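Local coordinates for Non-structural protein 5 (PDB 2WA2) that binds S-adenosylmethionine and, as the methyltransferase domain of a flavivirus NS5, probably methylates the viral RNA cap at guanine N7 and ribose 2'-O, at residues G18-W21 with K22-N26; M34-R37 with R38-V41. The protein carries 4 engineered substitutions. All coordinates share one frame; numbering follows the deposited sequence.

Contact 1 of 2, residues G18-W21 with K22-N26; sequences GEIW and KRKLN
Four successive i to i+4 backbone bonds tie Gly18, Glu19, Ile20 and Trp21 to Lys22, Arg23, Lys24 and Leu25, so the two segments form one continuous run of alpha-helix inside helix 14-27, on the outside of the methyltransferase fold. The bonds run from 2.7 Å, between Leu25 N and Trp21 O, to 3.1 Å, between Arg23 N and Glu19 O, as in ordinary alpha-helix.

On the buried side the indole of Trp21 is the main element. With CG anti to the backbone N (chi1 166°) the ring runs forward along the helix, and Leu25 lies beside it pointing the same way. Leu25 CB sits over one face, and the branched end of the leucine gives a methyl, CD2, to the benzene-side atoms of the indole, 3.7 Å from Trp21 CZ2 and almost as near CH2. Leu25 also touches Phe33 and Tyr36 of helix 30-38. The indole is packed in turn by Leu250 and Leu251 of helix 239-254 and meets His227 edge-to-face.

Lys22 suits the border between core and polar surroundings: its methylenes are apolar, while NZ forms a salt bridge with Glu166 and a hydrogen bond to Asn160 O. On the exposed flank Ile20 and Lys24 run side by side, the lysine stem covering the isoleucine branch with Lys24 CD 3.6 Å from Ile20 CG2. A bend at chi2 (76°) brings Lys22 CD within 3.7 Å of Trp21 CZ3.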
ATOM      1  N   GLY A  18      11.634   6.798  12.753  1.00 15.07           N
ATOM      2  CA  GLY A  18      10.829   7.239  11.605  1.00 14.50           C
ATOM      3  C   GLY A  18      10.486   8.704  11.719  1.00 14.31           C
ATOM      4  O   GLY A  18      10.417   9.429  10.702  1.00 13.79           O
ATOM      5  N   GLU A  19      10.293   9.166  12.957  1.00 14.72           N
ATOM      6  CA  GLU A  19       9.982  10.564  13.181  1.00 17.16           C
ATOM      7  C   GLU A  19      11.169  11.447  12.871  1.00 14.86           C
ATOM      8  O   GLU A  19      10.986  12.573  12.413  1.00 14.20           O
ATOM      9  CB  GLU A  19       9.526  10.832  14.622  1.00 17.46           C
ATOM     10  CG  GLU A  19       8.042  10.576  14.860  1.00 22.56           C
ATOM     11  CD  GLU A  19       7.691  10.528  16.352  1.00 23.14           C
ATOM     12  OE1 GLU A  19       8.389  11.194  17.177  1.00 31.97           O
ATOM     13  OE2 GLU A  19       6.727   9.802  16.693  1.00 29.89           O
ATOM     14  N   ILE A  20      12.369  10.971  13.212  1.00 13.45           N
ATOM     15  CA  ILE A  20      13.611  11.665  12.833  1.00 12.31           C
ATOM     16  C   ILE A  20      13.717  11.782  11.309  1.00 11.85           C
ATOM     17  O   ILE A  20      13.931  12.887  10.768  1.00 11.18           O
ATOM     18  CB  ILE A  20      14.861  10.968  13.410  1.00 11.80           C
ATOM     19  CG1 ILE A  20      14.876  11.091  14.942  1.00 12.53           C
ATOM     20  CG2 ILE A  20      16.154  11.560  12.780  1.00 11.85           C
ATOM     21  CD1 ILE A  20      15.966  10.152  15.611  1.00 12.72           C
ATOM     22  N   TRP A  21      13.508  10.648  10.621  1.00 10.72           N
ATOM     23  CA  TRP A  21      13.488  10.603   9.158  1.00  9.48           C
ATOM     24  C   TRP A  21      12.502  11.630   8.621  1.00 10.30           C
ATOM     25  O   TRP A  21      12.863  12.428   7.742  1.00  8.72           O
ATOM     26  CB  TRP A  21      13.166   9.191   8.625  1.00 10.39           C
ATOM     27  CG  TRP A  21      12.803   9.210   7.141  1.00  9.73           C
ATOM     28  CD1 TRP A  21      13.664   9.193   6.094  1.00 10.77           C
ATOM     29  CD2 TRP A  21      11.473   9.270   6.580  1.00 11.00           C
ATOM     30  NE1 TRP A  21      12.946   9.236   4.892  1.00 10.95           N
ATOM     31  CE2 TRP A  21      11.612   9.309   5.171  1.00 10.68           C
ATOM     32  CE3 TRP A  21      10.173   9.319   7.135  1.00 10.60           C
ATOM     33  CZ2 TRP A  21      10.499   9.369   4.302  1.00 12.12           C
ATOM     34  CZ3 TRP A  21       9.070   9.399   6.266  1.00 10.76           C
ATOM     35  CH2 TRP A  21       9.245   9.411   4.864  1.00 11.69           C
ATOM     36  N   LYS A  22      11.293  11.669   9.186  1.00  9.99           N
ATOM     37  CA  LYS A  22      10.279  12.607   8.679  1.00 11.29           C
ATOM     38  C   LYS A  22      10.702  14.086   8.824  1.00 11.70           C
ATOM     39  O   LYS A  22      10.513  14.902   7.911  1.00 11.13           O
ATOM     40  CB  LYS A  22       8.954  12.392   9.389  1.00 10.77           C
ATOM     41  CG  LYS A  22       7.792  13.175   8.775  1.00 10.90           C
ATOM     42  CD  LYS A  22       7.336  12.484   7.492  1.00 15.64           C
ATOM     43  CE  LYS A  22       6.172  13.148   6.912  1.00 16.90           C
ATOM     44  NZ  LYS A  22       5.748  12.464   5.646  1.00 12.98           N
ATOM     45  N   ARG A  23      11.211  14.425   9.997  1.00 12.88           N
ATOM     46  CA  ARG A  23      11.586  15.816  10.296  1.00 14.72           C
ATOM     47  C   ARG A  23      12.778  16.207   9.429  1.00 13.69           C
ATOM     48  O   ARG A  23      12.815  17.297   8.851  1.00 14.17           O
ATOM     49  CB  ARG A  23      11.878  15.976  11.782  1.00 13.99           C
ATOM     50  CG  ARG A  23      10.582  16.088  12.605  1.00 16.15           C
ATOM     51  CD  ARG A  23      10.832  16.457  14.084  1.00 19.51           C
ATOM     52  NE  ARG A  23       9.548  16.835  14.683  1.00 32.42           N
ATOM     53  CZ  ARG A  23       9.262  16.885  15.989  1.00 36.63           C
ATOM     54  NH1 ARG A  23      10.166  16.557  16.921  1.00 37.31           N
ATOM     55  NH2 ARG A  23       8.037  17.255  16.365  1.00 37.74           N
ATOM     56  N   LYS A  24      13.710  15.273   9.266  1.00 13.59           N
ATOM     57  CA  LYS A  24      14.851  15.502   8.363  1.00 12.36           C
ATOM     58  C   LYS A  24      14.412  15.626   6.902  1.00 11.96           C
ATOM     59  O   LYS A  24      14.869  16.504   6.181  1.00 11.66           O
ATOM     60  CB  LYS A  24      15.908  14.391   8.525  1.00 12.61           C
ATOM     61  CG  LYS A  24      16.658  14.473   9.865  1.00 11.69           C
ATOM     62  CD  LYS A  24      17.717  13.377  10.051  1.00 13.80           C
ATOM     63  CE  LYS A  24      18.870  13.520   9.111  1.00 16.86           C
ATOM     64  NZ  LYS A  24      19.881  14.404   9.668  1.00 17.84           N
ATOM     65  N   LEU A  25      13.498  14.767   6.481  1.00 11.01           N
ATOM     66  CA  LEU A  25      12.958  14.851   5.136  1.00 10.46           C
ATOM     67  C   LEU A  25      12.384  16.234   4.882  1.00 11.62           C
ATOM     68  O   LEU A  25      12.665  16.823   3.820  1.00 11.51           O
ATOM     69  CB  LEU A  25      11.878  13.778   4.900  1.00 10.17           C
ATOM     70  CG  LEU A  25      11.324  13.687   3.471  1.00  9.69           C
ATOM     71  CD1 LEU A  25      12.313  13.153   2.433  1.00 13.29           C
ATOM     72  CD2 LEU A  25       9.976  12.910   3.494  1.00  9.85           C
ATOM     73  N   ASN A  26      11.560  16.721   5.823  1.00 10.80           N
ATOM     74  CA  ASN A  26      10.887  18.009   5.692  1.00 12.64           C
ATOM     75  C   ASN A  26      11.837  19.210   5.707  1.00 12.77           C
ATOM     76  O   ASN A  26      11.433  20.330   5.319  1.00 14.14           O
ATOM     77  CB  ASN A  26       9.843  18.185   6.790  1.00 11.83           C
ATOM     78  CG  ASN A  26       8.615  17.301   6.599  1.00 14.54           C
ATOM     79  OD1 ASN A  26       8.370  16.742   5.523  1.00 16.57           O
ATOM     80  ND2 ASN A  26       7.852  17.142   7.681  1.00 14.97           N
TER

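Contact 2 of 2, residues M34-R37 with R38-V41; sequences MAYR and RRFV
Arg38 lays its guanidinium over Ala35 as helix 30-38 ends and the chain passes into a type II beta turn running from Arg38 to Val41. Its CG stands between the backbone N and the carbonyl carbon (chi1 52°), which brings that methylene back to the last turn of the helix, 3.5 Å from Met34 O and equally near Ala35 O. The chain then bends at chi2, and one face of the guanidinium comes over Ala35 CA, with Arg38 NH2 3.8 Å from Ala35 CB. A methyl group is small enough for the flat cation to lie this close to the backbone.

Arg39 contributes the single backbone hydrogen bond between the segments, from its N to Tyr36 O (3.2 Å), an i to i+3 bond with the donor 62° out of the carbonyl plane. Tyr36 O also accepts from Asn224 ND2. A bend at chi3 (-72°) folds the Arg39 guanidinium back so that one face is centred over Tyr36 CA, while Arg39 NH1 lies in the plane of the Tyr36 ring at its edge, 4.0 Å from Tyr36 CD1. NH1 is hydrogen-bonded to Arg253 O of helix 239-254, and the buried Tyr36 OH to Leu250 O of the same helix.

Phe40 takes a left-handed backbone conformation at the third position of the turn. The turn is closed by Val41 N bonding to Arg38 O at 3.1 Å, and Val41 CG2 packs 3.3 Å from Arg37 O.

Arg38 and Arg39 thus rest their flat groups on the backbone of Ala35 and Tyr36, and the carbonyls at the C-terminal end of the helix, together with the helix dipole, would probably make this a favourable place for positive charge.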
ATOM      1  N   MET A  34      14.706  16.321  -4.288  1.00 17.51           N
ATOM      2  CA  MET A  34      14.663  15.609  -5.575  1.00 18.48           C
ATOM      3  C   MET A  34      15.824  14.616  -5.731  1.00 17.94           C
ATOM      4  O   MET A  34      15.620  13.495  -6.201  1.00 19.57           O
ATOM      5  CB  MET A  34      14.542  16.591  -6.763  1.00 19.57           C
ATOM      6  CG  MET A  34      13.156  17.307  -6.851  1.00 22.91           C
ATOM      7  SD  MET A  34      11.804  16.123  -7.124  1.00 33.23           S
ATOM      8  CE  MET A  34      10.404  16.766  -6.226  1.00 28.41           C
ATOM      9  N   ALA A  35      17.028  15.022  -5.332  1.00 17.54           N
ATOM     10  CA  ALA A  35      18.204  14.148  -5.322  1.00 17.63           C
ATOM     11  C   ALA A  35      18.025  13.014  -4.302  1.00 16.86           C
ATOM     12  O   ALA A  35      18.334  11.868  -4.585  1.00 17.99           O
ATOM     13  CB  ALA A  35      19.454  14.948  -4.979  1.00 17.87           C
ATOM     14  N   TYR A  36      17.539  13.342  -3.104  1.00 16.29           N
ATOM     15  CA  TYR A  36      17.426  12.330  -2.051  1.00 15.37           C
ATOM     16  C   TYR A  36      16.454  11.198  -2.430  1.00 16.20           C
ATOM     17  O   TYR A  36      16.718  10.000  -2.200  1.00 15.69           O
ATOM     18  CB  TYR A  36      16.978  12.957  -0.716  1.00 13.77           C
ATOM     19  CG  TYR A  36      16.592  11.900   0.315  1.00 13.96           C
ATOM     20  CD1 TYR A  36      17.530  11.013   0.788  1.00 12.27           C
ATOM     21  CD2 TYR A  36      15.290  11.811   0.810  1.00 13.53           C
ATOM     22  CE1 TYR A  36      17.194  10.042   1.715  1.00 13.07           C
ATOM     23  CE2 TYR A  36      14.936  10.855   1.751  1.00 12.12           C
ATOM     24  CZ  TYR A  36      15.900   9.969   2.195  1.00 11.52           C
ATOM     25  OH  TYR A  36      15.632   9.011   3.116  1.00 10.89           O
ATOM     26  N   ARG A  37      15.326  11.588  -3.007  1.00 16.66           N
ATOM     27  CA  ARG A  37      14.219  10.668  -3.151  1.00 18.59           C
ATOM     28  C   ARG A  37      14.496   9.494  -4.082  1.00 19.27           C
ATOM     29  O   ARG A  37      13.902   8.454  -3.897  1.00 19.26           O
ATOM     30  CB  ARG A  37      12.944  11.405  -3.553  1.00 18.78           C
ATOM     31  CG  ARG A  37      12.861  11.690  -5.025  1.00 21.04           C
ATOM     32  CD  ARG A  37      12.003  12.864  -5.264  1.00 27.60           C
ATOM     33  NE  ARG A  37      10.637  12.521  -5.591  1.00 33.06           N
ATOM     34  CZ  ARG A  37      10.080  12.764  -6.775  1.00 36.26           C
ATOM     35  NH1 ARG A  37      10.790  13.322  -7.760  1.00 38.15           N
ATOM     36  NH2 ARG A  37       8.817  12.445  -6.981  1.00 36.16           N
ATOM     37  N   ARG A  38      15.370   9.691  -5.078  1.00 20.29           N
ATOM     38  CA  ARG A  38      15.763   8.651  -6.047  1.00 22.21           C
ATOM     39  C   ARG A  38      17.065   7.912  -5.721  1.00 22.53           C
ATOM     40  O   ARG A  38      17.424   6.980  -6.435  1.00 22.89           O
ATOM     41  CB  ARG A  38      15.912   9.263  -7.456  1.00 22.46           C
ATOM     42  CG  ARG A  38      16.816  10.496  -7.468  1.00 26.68           C
ATOM     43  CD  ARG A  38      17.657  10.680  -8.736  1.00 32.76           C
ATOM     44  NE  ARG A  38      18.856  11.463  -8.391  1.00 38.89           N
ATOM     45  CZ  ARG A  38      19.068  12.740  -8.731  1.00 41.95           C
ATOM     46  NH1 ARG A  38      18.179  13.399  -9.477  1.00 43.73           N
ATOM     47  NH2 ARG A  38      20.183  13.364  -8.339  1.00 42.24           N
ATOM     48  N   ARG A  39      17.775   8.329  -4.675  1.00 23.45           N
ATOM     49  CA  ARG A  39      19.079   7.755  -4.325  1.00 24.78           C
ATOM     50  C   ARG A  39      18.989   6.256  -4.020  1.00 24.61           C
ATOM     51  O   ARG A  39      18.360   5.846  -3.045  1.00 23.18           O
ATOM     52  CB  ARG A  39      19.692   8.525  -3.148  1.00 24.98           C
ATOM     53  CG  ARG A  39      21.216   8.466  -3.040  1.00 26.32           C
ATOM     54  CD  ARG A  39      21.712   9.442  -1.948  1.00 27.15           C
ATOM     55  NE  ARG A  39      21.595  10.848  -2.373  1.00 31.17           N
ATOM     56  CZ  ARG A  39      21.416  11.887  -1.550  1.00 32.20           C
ATOM     57  NH1 ARG A  39      21.328  11.708  -0.230  1.00 31.96           N
ATOM     58  NH2 ARG A  39      21.316  13.122  -2.050  1.00 31.03           N
ATOM     59  N   PHE A  40      19.616   5.449  -4.879  1.00 25.91           N
ATOM     60  CA  PHE A  40      19.618   3.973  -4.776  1.00 27.47           C
ATOM     61  C   PHE A  40      18.250   3.296  -4.932  1.00 28.13           C
ATOM     62  O   PHE A  40      18.072   2.145  -4.508  1.00 28.03           O
ATOM     63  CB  PHE A  40      20.214   3.503  -3.452  1.00 28.35           C
ATOM     64  CG  PHE A  40      21.665   3.799  -3.287  1.00 30.63           C
ATOM     65  CD1 PHE A  40      22.625   2.968  -3.859  1.00 34.25           C
ATOM     66  CD2 PHE A  40      22.077   4.887  -2.520  1.00 32.87           C
ATOM     67  CE1 PHE A  40      23.989   3.227  -3.681  1.00 34.86           C
ATOM     68  CE2 PHE A  40      23.434   5.165  -2.334  1.00 34.66           C
ATOM     69  CZ  PHE A  40      24.389   4.332  -2.926  1.00 33.74           C
ATOM     70  N   VAL A  41      17.290   4.002  -5.519  1.00 28.60           N
ATOM     71  CA  VAL A  41      15.945   3.476  -5.698  1.00 29.88           C
ATOM     72  C   VAL A  41      15.913   2.699  -7.024  1.00 31.98           C
ATOM     73  O   VAL A  41      16.420   3.191  -8.032  1.00 31.89           O
ATOM     74  CB  VAL A  41      14.896   4.636  -5.659  1.00 29.39           C
ATOM     75  CG1 VAL A  41      13.484   4.153  -5.996  1.00 28.50           C
ATOM     76  CG2 VAL A  41      14.912   5.317  -4.289  1.00 26.56           C
TER

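Along the chain contact 1 closes before contact 2 opens: helix 14-27 carries the first, and the next helix, 30-38, with the turn that follows it, carries the second. Their centres are about 15 Å apart, each about 20 Å from the centre of the chain and on the same side of it. They touch directly, Leu25 CD1 lying 3.6 Å from Tyr36 CE2, and Trp21 NE1 makes a weak hydrogen bond to Tyr36 OH. Both also pack on helix 239-254, so the N-terminal helical pair joins the C-terminal helix beside the Rossmann-like sheet that forms the S-adenosylmethionine-binding core.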